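Bile salt hydrolase/transferase (Clostridium perfringens, PDB 2BJF) cleaves the amide bond of glycine- and taurine-conjugated bile salts, releasing free bile acids, and can also act as a bile acid amine N-acyltransferase. Local coordinates at residues A[89-100]-A[124-132]. Sequence-based numbering, arbitrary orientation.
Sequences YSKEDIEGKTNI and KNANIVDIP
Asn127 reaches Ser90 and Asn99 of the loop-and-strand segment 89-100 with its CG anti to the backbone N (chi1 174°). Its CB lies between Asn99 OD1 and Lys97 CB; the amide beyond is crossed at about a right angle by Ile94, whose CD1 touches Asn127 CG and lies 3.4 Å from Asn127 OD1, which also takes a weak hydrogen bond from Gln158 NE2. At the tip, Asn127 ND2 donates twice: to Ser90 OG at 2.9 Å, almost in its own amide plane, and to Asn99 OD1 at 3.0 Å, in the carbonyl plane of Asn99, with the two amides turned 85° apart. Both acceptors are fixed in turn, Ser90 OG by donating to Glu92 O and Asn99 by pairing its amide with Ile94 N and O. Backbone bonds Thr98 N to Asn125 O, Asn127 N to Thr98 O, Ile100 N to Asn127 O and Val129 N to Ile100 O make 98-100 and 126-129 a two-stranded parallel sheet at the periphery of this Ntn-hydrolase fold, joined by a beta-alpha-beta crossover through helices 105-112 and 116-123. On the face away from Asn127, Ile100 CD1 meets Ala126 CB at 3.9 Å, and Phe105 and Trp108 cover Ile100. Tyr89 CD1 meets Ile128 CG2 at 3.7 Å, its OH held by Leu142 N. Within the type II turn 94-97, Gly96 O accepts from Asn125 ND2 at 2.8 Å.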
loop_
_atom_site.group_PDB
_atom_site.type_symbol
_atom_site.label_atom_id
_atom_site.label_comp_id
_atom_site.label_asym_id
_atom_site.label_seq_id
_atom_site.Cartn_x
_atom_site.Cartn_y
_atom_site.Cartn_z
ATOM N N TYR A 89 14.072 -18.171 -25.328
ATOM C CA TYR A 89 13.927 -18.729 -26.667
ATOM C C TYR A 89 15.123 -19.619 -26.987
ATOM O O TYR A 89 16.225 -19.384 -26.490
ATOM C CB TYR A 89 13.849 -17.620 -27.719
ATOM C CG TYR A 89 12.832 -16.525 -27.467
ATOM C CD1 TYR A 89 11.474 -16.814 -27.338
ATOM C CD2 TYR A 89 13.232 -15.190 -27.401
ATOM C CE1 TYR A 89 10.541 -15.800 -27.122
ATOM C CE2 TYR A 89 12.310 -14.171 -27.191
ATOM C CZ TYR A 89 10.969 -14.482 -27.051
ATOM O OH TYR A 89 10.060 -13.471 -26.845
ATOM N N SER A 90 14.905 -20.634 -27.821
ATOM C CA SER A 90 16.008 -21.446 -28.331
ATOM C C SER A 90 16.802 -20.645 -29.363
ATOM O O SER A 90 16.243 -19.799 -30.066
ATOM C CB SER A 90 15.497 -22.759 -28.937
ATOM O OG SER A 90 14.771 -22.536 -30.132
ATOM N N LYS A 91 18.105 -20.908 -29.436
ATOM C CA LYS A 91 18.998 -20.205 -30.361
ATOM C C LYS A 91 18.801 -20.662 -31.805
ATOM O O LYS A 91 19.008 -19.890 -32.743
ATOM C CB LYS A 91 20.462 -20.397 -29.953
ATOM C CG LYS A 91 20.812 -19.869 -28.562
ATOM C CD LYS A 91 22.303 -20.017 -28.249
ATOM C CE LYS A 91 22.722 -21.474 -28.043
ATOM N NZ LYS A 91 22.140 -22.082 -26.811
ATOM N N GLU A 92 18.411 -21.923 -31.969
ATOM C CA GLU A 92 18.166 -22.514 -33.284
ATOM C C GLU A 92 16.950 -23.439 -33.239
ATOM O O GLU A 92 16.396 -23.690 -32.165
ATOM C CB GLU A 92 19.412 -23.258 -33.799
ATOM C CG GLU A 92 20.034 -24.260 -32.820
ATOM C CD GLU A 92 20.962 -23.608 -31.803
ATOM O OE1 GLU A 92 21.906 -22.898 -32.213
ATOM O OE2 GLU A 92 20.751 -23.812 -30.589
ATOM N N ASP A 93 16.528 -23.924 -34.407
ATOM C CA ASP A 93 15.421 -24.876 -34.507
ATOM C C ASP A 93 15.688 -26.131 -33.680
ATOM O O ASP A 93 16.810 -26.644 -33.660
ATOM C CB ASP A 93 15.177 -25.275 -35.967
ATOM C CG ASP A 93 14.540 -24.166 -36.789
ATOM O OD1 ASP A 93 14.118 -23.138 -36.216
ATOM O OD2 ASP A 93 14.458 -24.332 -38.025
ATOM N N ILE A 94 14.654 -26.609 -32.992
ATOM C CA ILE A 94 14.730 -27.866 -32.251
ATOM C C ILE A 94 14.111 -28.980 -33.092
ATOM O O ILE A 94 12.961 -28.875 -33.526
ATOM C CB ILE A 94 14.043 -27.774 -30.862
ATOM C CG1 ILE A 94 14.738 -26.720 -29.990
ATOM C CG2 ILE A 94 14.042 -29.138 -30.161
ATOM C CD1 ILE A 94 14.077 -26.474 -28.645
ATOM N N GLU A 95 14.892 -30.034 -33.321
ATOM C CA GLU A 95 14.465 -31.191 -34.108
ATOM C C GLU A 95 13.185 -31.820 -33.557
ATOM O O GLU A 95 13.082 -32.091 -32.359
ATOM C CB GLU A 95 15.602 -32.224 -34.174
ATOM C CG GLU A 95 15.204 -33.635 -34.630
ATOM C CD GLU A 95 14.655 -33.688 -36.046
ATOM O OE1 GLU A 95 15.152 -32.946 -36.922
ATOM O OE2 GLU A 95 13.725 -34.489 -36.282
ATOM N N GLY A 96 12.214 -32.031 -34.441
ATOM C CA GLY A 96 10.953 -32.677 -34.080
ATOM C C GLY A 96 9.861 -31.735 -33.606
ATOM O O GLY A 96 8.732 -32.163 -33.363
ATOM N N LYS A 97 10.198 -30.453 -33.475
ATOM C CA LYS A 97 9.250 -29.440 -33.013
ATOM C C LYS A 97 8.747 -28.572 -34.164
ATOM O O LYS A 97 9.384 -28.488 -35.219
ATOM C CB LYS A 97 9.894 -28.551 -31.940
ATOM C CG LYS A 97 10.255 -29.260 -30.636
ATOM C CD LYS A 97 9.071 -29.345 -29.681
ATOM C CE LYS A 97 9.489 -29.930 -28.340
ATOM N NZ LYS A 97 8.359 -29.950 -27.366
ATOM N N THR A 98 7.592 -27.942 -33.954
ATOM C CA THR A 98 7.108 -26.891 -34.840
ATOM C C THR A 98 7.798 -25.596 -34.409
ATOM O O THR A 98 7.416 -24.975 -33.414
ATOM C CB THR A 98 5.569 -26.742 -34.769
ATOM O OG1 THR A 98 4.950 -27.991 -35.105
ATOM C CG2 THR A 98 5.072 -25.665 -35.729
ATOM N N ASN A 99 8.833 -25.216 -35.154
ATOM C CA ASN A 99 9.663 -24.069 -34.799
ATOM C C ASN A 99 9.149 -22.767 -35.402
ATOM O O ASN A 99 9.025 -22.637 -36.624
ATOM C CB ASN A 99 11.120 -24.317 -35.196
ATOM C CG ASN A 99 11.750 -25.454 -34.416
ATOM O OD1 ASN A 99 12.063 -25.313 -33.232
ATOM N ND2 ASN A 99 11.943 -26.591 -35.077
ATOM N N ILE A 100 8.845 -21.812 -34.527
ATOM C CA ILE A 100 8.273 -20.530 -34.926
ATOM C C ILE A 100 9.188 -19.392 -34.468
ATOM O O ILE A 100 9.442 -19.255 -33.271
ATOM C CB ILE A 100 6.862 -20.322 -34.315
ATOM C CG1 ILE A 100 5.992 -21.571 -34.502
ATOM C CG2 ILE A 100 6.187 -19.095 -34.922
ATOM C CD1 ILE A 100 4.998 -21.804 -33.380
ATOM N N LYS A 124 1.095 -27.682 -28.683
ATOM C CA LYS A 124 1.577 -28.826 -27.898
ATOM C C LYS A 124 2.996 -29.241 -28.282
ATOM O O LYS A 124 3.803 -29.583 -27.415
ATOM C CB LYS A 124 0.619 -30.015 -28.020
ATOM C CG LYS A 124 -0.678 -29.849 -27.243
ATOM C CD LYS A 124 -1.542 -31.095 -27.336
ATOM C CE LYS A 124 -2.771 -30.976 -26.449
ATOM N NZ LYS A 124 -3.586 -32.222 -26.459
ATOM N N ASN A 125 3.297 -29.191 -29.578
ATOM C CA ASN A 125 4.622 -29.547 -30.084
ATOM C C ASN A 125 5.381 -28.345 -30.661
ATOM O O ASN A 125 6.295 -28.505 -31.473
ATOM C CB ASN A 125 4.506 -30.671 -31.120
ATOM C CG ASN A 125 5.838 -31.346 -31.410
ATOM O OD1 ASN A 125 6.625 -31.622 -30.501
ATOM N ND2 ASN A 125 6.095 -31.615 -32.683
ATOM N N ALA A 126 5.007 -27.143 -30.230
ATOM C CA ALA A 126 5.623 -25.925 -30.751
ATOM C C ALA A 126 6.835 -25.470 -29.939
ATOM O O ALA A 126 6.977 -25.806 -28.759
ATOM C CB ALA A 126 4.593 -24.805 -30.862
ATOM N N ASN A 127 7.706 -24.712 -30.599
ATOM C CA ASN A 127 8.876 -24.106 -29.978
ATOM C C ASN A 127 9.136 -22.742 -30.605
ATOM O O ASN A 127 9.123 -22.606 -31.828
ATOM C CB ASN A 127 10.108 -24.999 -30.146
ATOM C CG ASN A 127 11.380 -24.343 -29.635
ATOM O OD1 ASN A 127 11.556 -24.154 -28.431
ATOM N ND2 ASN A 127 12.274 -23.993 -30.552
ATOM N N ILE A 128 9.369 -21.738 -29.766
ATOM C CA ILE A 128 9.641 -20.391 -30.257
ATOM C C ILE A 128 11.151 -20.146 -30.305
ATOM O O ILE A 128 11.845 -20.273 -29.296
ATOM C CB ILE A 128 8.882 -19.317 -29.440
ATOM C CG1 ILE A 128 7.375 -19.603 -29.495
ATOM C CG2 ILE A 128 9.173 -17.922 -29.984
ATOM C CD1 ILE A 128 6.538 -18.830 -28.499
ATOM N N VAL A 129 11.642 -19.807 -31.496
ATOM C CA VAL A 129 13.078 -19.700 -31.756
ATOM C C VAL A 129 13.516 -18.253 -32.020
ATOM O O VAL A 129 12.831 -17.504 -32.718
ATOM C CB VAL A 129 13.517 -20.660 -32.913
ATOM C CG1 VAL A 129 12.711 -20.412 -34.189
ATOM C CG2 VAL A 129 15.009 -20.561 -33.180
ATOM N N ASP A 130 14.660 -17.875 -31.452
ATOM C CA ASP A 130 15.182 -16.512 -31.562
ATOM C C ASP A 130 15.929 -16.285 -32.884
ATOM O O ASP A 130 17.135 -16.020 -32.897
ATOM C CB ASP A 130 16.079 -16.186 -30.357
ATOM C CG ASP A 130 16.296 -14.689 -30.159
ATOM O OD1 ASP A 130 15.697 -13.875 -30.896
ATOM O OD2 ASP A 130 17.072 -14.325 -29.250
ATOM N N ILE A 131 15.197 -16.399 -33.991
ATOM C CA ILE A 131 15.726 -16.092 -35.319
ATOM C C ILE A 131 15.471 -14.615 -35.619
ATOM O O ILE A 131 14.330 -14.158 -35.528
ATOM C CB ILE A 131 15.071 -16.980 -36.426
ATOM C CG1 ILE A 131 15.303 -18.477 -36.159
ATOM C CG2 ILE A 131 15.555 -16.580 -37.828
ATOM C CD1 ILE A 131 16.766 -18.921 -36.105
ATOM N N PRO A 132 16.534 -13.856 -35.956
ATOM C CA PRO A 132 16.361 -12.442 -36.295
ATOM C C PRO A 132 15.515 -12.237 -37.552
ATOM O O PRO A 132 15.620 -13.014 -38.506
ATOM C CB PRO A 132 17.796 -11.954 -36.530
ATOM C CG PRO A 132 18.580 -13.181 -36.830
ATOM C CD PRO A 132 17.948 -14.268 -36.023
HETATM O O HOH W 1 19.457 -17.221 -32.721
HETATM O O HOH W 2 6.361 -27.987 -27.061
#